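Local coordinates for uncharacterized protein (Bacteroides uniformis, PDB 4JPQ) that is of unknown function but probably binds carbohydrate through a fold like that of the family 9 carbohydrate-binding modules, at residues Q2-C14 with H209-E220. Sequence-based numbering, arbitrary orientation.
Sequences QSGKSLSVKKVMC and HCPAFFGTLSFE
Ser6 to Val9 pair in parallel register with Thr216 to Phe219, joining the N-terminal and C-terminal strands of this CBM9-like beta fold. Strand 50-57 flanks the pair beside 6-11, and strand 178-186 beside 215-219. Five backbone hydrogen bonds hold the strands. Thr216 N donates to Lys5 O (2.9 Å) and Ser218 N to Leu7 O (2.8 Å). Leu7 N and Val9 N return bonds to Thr216 O and Ser218 O, and Glu220 N closes the series on Val9 O.

Apolar side chains meet on the inner face. Leu7 and Leu217 lie side by side, with Leu7 CB 3.9 Å from Leu217 CD2. Val9 has CG1 anti to its backbone N (chi1 -176°), which sets this methyl 3.7 Å from Phe219 CD2. Its CG2 lies over one face of the Phe219 ring, whereas His57 meets that ring edge-to-face. A serine in place of Phe219 would probably leave Val9 and His57 without their aromatic partner and open a gap beside Met179.

Polar contacts finish the C-terminal end. Lys11 NZ turns away to a salt bridge with Asp175. Lys11 N donates to Glu220 OE1 (3.1 Å), reaching it from above the carboxylate plane.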
loop_
_atom_site.group_PDB
_atom_site.type_symbol
_atom_site.label_atom_id
_atom_site.label_comp_id
_atom_site.label_asym_id
_atom_site.label_seq_id
_atom_site.Cartn_x
_atom_site.Cartn_y
_atom_site.Cartn_z
ATOM N N GLN A 2 15.007 -15.593 9.831
ATOM C CA GLN A 2 15.074 -14.419 10.749
ATOM C C GLN A 2 15.405 -13.146 9.949
ATOM O O GLN A 2 15.988 -13.233 8.862
ATOM C CB GLN A 2 16.095 -14.688 11.847
ATOM C CG GLN A 2 15.906 -13.843 13.089
ATOM C CD GLN A 2 16.787 -14.295 14.239
ATOM O OE1 GLN A 2 17.840 -14.905 14.042
ATOM N NE2 GLN A 2 16.354 -13.997 15.453
ATOM N N SER A 3 15.023 -11.985 10.501
ATOM C CA SER A 3 15.103 -10.646 9.851
ATOM C C SER A 3 14.066 -10.553 8.727
ATOM O O SER A 3 13.602 -11.574 8.167
ATOM C CB SER A 3 16.486 -10.250 9.280
ATOM O OG SER A 3 17.488 -10.208 10.266
ATOM N N GLY A 4 13.693 -9.316 8.424
ATOM C CA GLY A 4 12.786 -9.034 7.331
ATOM C C GLY A 4 13.566 -8.709 6.081
ATOM O O GLY A 4 14.797 -8.616 6.102
ATOM N N LYS A 5 12.826 -8.538 4.989
ATOM C CA LYS A 5 13.395 -8.177 3.690
ATOM C C LYS A 5 13.860 -6.714 3.657
ATOM O O LYS A 5 13.566 -5.925 4.560
ATOM C CB LYS A 5 12.386 -8.413 2.555
ATOM C CG LYS A 5 12.069 -9.872 2.262
ATOM C CD LYS A 5 11.117 -9.967 1.073
ATOM C CE LYS A 5 10.776 -11.394 0.698
ATOM N NZ LYS A 5 9.684 -11.421 -0.313
ATOM N N SER A 6 14.595 -6.378 2.596
ATOM C CA SER A 6 15.112 -5.037 2.378
ATOM C C SER A 6 14.862 -4.559 0.937
ATOM O O SER A 6 14.856 -5.361 -0.013
ATOM C CB SER A 6 16.582 -4.965 2.765
ATOM O OG SER A 6 16.688 -5.236 4.148
ATOM N N LEU A 7 14.651 -3.249 0.809
ATOM C CA LEU A 7 14.414 -2.576 -0.458
ATOM C C LEU A 7 15.134 -1.261 -0.588
ATOM O O LEU A 7 15.191 -0.497 0.379
ATOM C CB LEU A 7 12.924 -2.256 -0.641
ATOM C CG LEU A 7 12.136 -3.043 -1.671
ATOM C CD1 LEU A 7 10.715 -2.500 -1.691
ATOM C CD2 LEU A 7 12.778 -2.951 -3.059
ATOM N N SER A 8 15.612 -0.992 -1.807
ATOM C CA SER A 8 16.200 0.286 -2.182
ATOM C C SER A 8 15.094 1.038 -2.919
ATOM O O SER A 8 14.555 0.544 -3.915
ATOM C CB SER A 8 17.409 0.105 -3.093
ATOM O OG SER A 8 18.424 -0.589 -2.404
ATOM N N VAL A 9 14.734 2.204 -2.390
ATOM C CA VAL A 9 13.736 3.070 -2.982
ATOM C C VAL A 9 14.552 4.110 -3.750
ATOM O O VAL A 9 15.087 5.046 -3.148
ATOM C CB VAL A 9 12.833 3.699 -1.907
ATOM C CG1 VAL A 9 11.726 4.518 -2.555
ATOM C CG2 VAL A 9 12.234 2.614 -1.026
ATOM N N LYS A 10 14.664 3.918 -5.069
ATOM C CA LYS A 10 15.433 4.825 -5.940
ATOM C C LYS A 10 14.765 6.197 -6.029
ATOM O O LYS A 10 13.536 6.290 -5.942
ATOM C CB LYS A 10 15.594 4.241 -7.356
ATOM C CG LYS A 10 16.493 3.011 -7.483
ATOM C CD LYS A 10 17.977 3.380 -7.430
ATOM C CE LYS A 10 18.899 2.204 -7.725
ATOM N NZ LYS A 10 18.926 1.212 -6.614
ATOM N N LYS A 11 15.576 7.253 -6.162
ATOM C CA LYS A 11 15.058 8.620 -6.305
ATOM C C LYS A 11 14.787 8.939 -7.771
ATOM O O LYS A 11 15.585 8.599 -8.639
ATOM C CB LYS A 11 16.005 9.698 -5.750
ATOM C CG LYS A 11 15.319 11.072 -5.671
ATOM C CD LYS A 11 16.137 12.191 -5.061
ATOM C CE LYS A 11 15.250 13.429 -4.924
ATOM N NZ LYS A 11 15.941 14.640 -4.400
ATOM N N VAL A 12 13.677 9.637 -8.002
ATOM C CA VAL A 12 13.253 10.132 -9.309
ATOM C C VAL A 12 13.140 11.661 -9.182
ATOM O O VAL A 12 12.621 12.153 -8.184
ATOM C CB VAL A 12 11.928 9.459 -9.705
ATOM C CG1 VAL A 12 11.377 10.041 -10.988
ATOM C CG2 VAL A 12 12.141 7.950 -9.842
HETATM N N MSE A 13 13.568 12.383 -10.216
HETATM C CA MSE A 13 13.654 13.860 -10.220
HETATM C C MSE A 13 12.453 14.521 -10.852
HETATM O O MSE A 13 12.289 14.477 -12.077
HETATM C CB MSE A 13 14.894 14.293 -11.006
HETATM C CG MSE A 13 16.180 13.530 -10.695
HETATM SE SE MSE A 13 16.801 14.058 -8.916
HETATM C CE MSE A 13 17.806 12.365 -8.867
ATOM N N CYS A 14 11.617 15.162 -10.031
ATOM C CA CYS A 14 10.379 15.810 -10.478
ATOM C C CYS A 14 10.308 17.206 -9.919
ATOM O O CYS A 14 10.402 17.336 -8.707
ATOM C CB CYS A 14 9.192 15.059 -9.885
ATOM S SG CYS A 14 9.139 13.299 -10.195
ATOM N N HIS A 209 -1.167 -5.685 11.312
ATOM C CA HIS A 209 -0.709 -4.556 12.157
ATOM C C HIS A 209 0.448 -4.966 13.103
ATOM O O HIS A 209 0.357 -4.812 14.324
ATOM C CB HIS A 209 -1.909 -3.975 12.916
ATOM C CG HIS A 209 -2.946 -3.369 12.025
ATOM N ND1 HIS A 209 -3.058 -2.010 11.827
ATOM C CD2 HIS A 209 -3.905 -3.941 11.259
ATOM C CE1 HIS A 209 -4.051 -1.770 10.987
ATOM N NE2 HIS A 209 -4.581 -2.925 10.626
ATOM N N CYS A 210 1.566 -5.403 12.510
ATOM C CA CYS A 210 2.712 -5.987 13.231
ATOM C C CYS A 210 4.059 -5.383 12.811
ATOM O O CYS A 210 4.774 -5.961 11.987
ATOM C CB CYS A 210 2.701 -7.498 13.017
ATOM S SG CYS A 210 2.491 -7.938 11.285
ATOM N N PRO A 211 4.414 -4.218 13.394
ATOM C CA PRO A 211 5.692 -3.546 13.143
ATOM C C PRO A 211 6.962 -4.387 13.316
ATOM O O PRO A 211 7.960 -4.094 12.664
ATOM C CB PRO A 211 5.689 -2.399 14.157
ATOM C CG PRO A 211 4.260 -2.074 14.325
ATOM C CD PRO A 211 3.550 -3.393 14.264
ATOM N N ALA A 212 6.933 -5.384 14.202
ATOM C CA ALA A 212 8.068 -6.306 14.382
ATOM C C ALA A 212 8.441 -7.033 13.080
ATOM O O ALA A 212 9.618 -7.285 12.853
ATOM C CB ALA A 212 7.765 -7.323 15.476
ATOM N N PHE A 213 7.443 -7.340 12.241
ATOM C CA PHE A 213 7.653 -8.060 10.974
ATOM C C PHE A 213 7.835 -7.205 9.724
ATOM O O PHE A 213 8.003 -7.761 8.625
ATOM C CB PHE A 213 6.572 -9.137 10.801
ATOM C CG PHE A 213 6.708 -10.242 11.804
ATOM C CD1 PHE A 213 7.661 -11.249 11.606
ATOM C CD2 PHE A 213 5.943 -10.254 12.982
ATOM C CE1 PHE A 213 7.823 -12.261 12.540
ATOM C CE2 PHE A 213 6.099 -11.267 13.919
ATOM C CZ PHE A 213 7.043 -12.271 13.697
ATOM N N PHE A 214 7.851 -5.873 9.886
ATOM C CA PHE A 214 8.113 -4.979 8.759
ATOM C C PHE A 214 9.525 -5.170 8.223
ATOM O O PHE A 214 10.445 -5.487 8.976
ATOM C CB PHE A 214 8.054 -3.480 9.119
ATOM C CG PHE A 214 6.690 -2.916 9.460
ATOM C CD1 PHE A 214 5.486 -3.508 9.078
ATOM C CD2 PHE A 214 6.642 -1.658 10.082
ATOM C CE1 PHE A 214 4.273 -2.902 9.408
ATOM C CE2 PHE A 214 5.433 -1.044 10.396
ATOM C CZ PHE A 214 4.244 -1.667 10.059
ATOM N N GLY A 215 9.673 -4.928 6.921
ATOM C CA GLY A 215 10.952 -4.967 6.224
ATOM C C GLY A 215 11.551 -3.583 6.301
ATOM O O GLY A 215 10.957 -2.683 6.910
ATOM N N THR A 216 12.715 -3.428 5.671
ATOM C CA THR A 216 13.471 -2.177 5.668
ATOM C C THR A 216 13.376 -1.493 4.304
ATOM O O THR A 216 13.449 -2.150 3.261
ATOM C CB THR A 216 14.940 -2.436 6.042
ATOM O OG1 THR A 216 14.977 -3.083 7.322
ATOM C CG2 THR A 216 15.745 -1.127 6.107
ATOM N N LEU A 217 13.217 -0.171 4.334
ATOM C CA LEU A 217 13.080 0.659 3.138
ATOM C C LEU A 217 14.155 1.734 3.163
ATOM O O LEU A 217 14.063 2.680 3.948
ATOM C CB LEU A 217 11.690 1.288 3.106
ATOM C CG LEU A 217 10.507 0.313 3.154
ATOM C CD1 LEU A 217 9.203 1.099 3.193
ATOM C CD2 LEU A 217 10.498 -0.657 1.985
ATOM N N SER A 218 15.176 1.561 2.317
ATOM C CA SER A 218 16.310 2.485 2.211
ATOM C C SER A 218 16.085 3.471 1.054
ATOM O O SER A 218 16.254 3.129 -0.117
ATOM C CB SER A 218 17.617 1.708 2.025
ATOM O OG SER A 218 17.787 0.793 3.093
ATOM N N PHE A 219 15.699 4.694 1.409
ATOM C CA PHE A 219 15.491 5.764 0.446
ATOM C C PHE A 219 16.854 6.329 0.027
ATOM O O PHE A 219 17.666 6.696 0.887
ATOM C CB PHE A 219 14.595 6.864 1.030
ATOM C CG PHE A 219 13.177 6.416 1.294
ATOM C CD1 PHE A 219 12.836 5.751 2.473
ATOM C CD2 PHE A 219 12.175 6.662 0.370
ATOM C CE1 PHE A 219 11.530 5.345 2.717
ATOM C CE2 PHE A 219 10.868 6.252 0.607
ATOM C CZ PHE A 219 10.546 5.593 1.782
ATOM N N GLU A 220 17.089 6.362 -1.290
ATOM C CA GLU A 220 18.311 6.899 -1.902
ATOM C C GLU A 220 18.395 8.407 -1.623
ATOM O O GLU A 220 17.368 9.094 -1.541
ATOM C CB GLU A 220 18.303 6.634 -3.424
ATOM C CG GLU A 220 19.547 7.074 -4.205
ATOM C CD GLU A 220 19.354 7.114 -5.724
ATOM O OE1 GLU A 220 18.518 6.367 -6.275
ATOM O OE2 GLU A 220 20.065 7.904 -6.381
ATOM O OXT GLU A 220 19.488 8.964 -1.469
#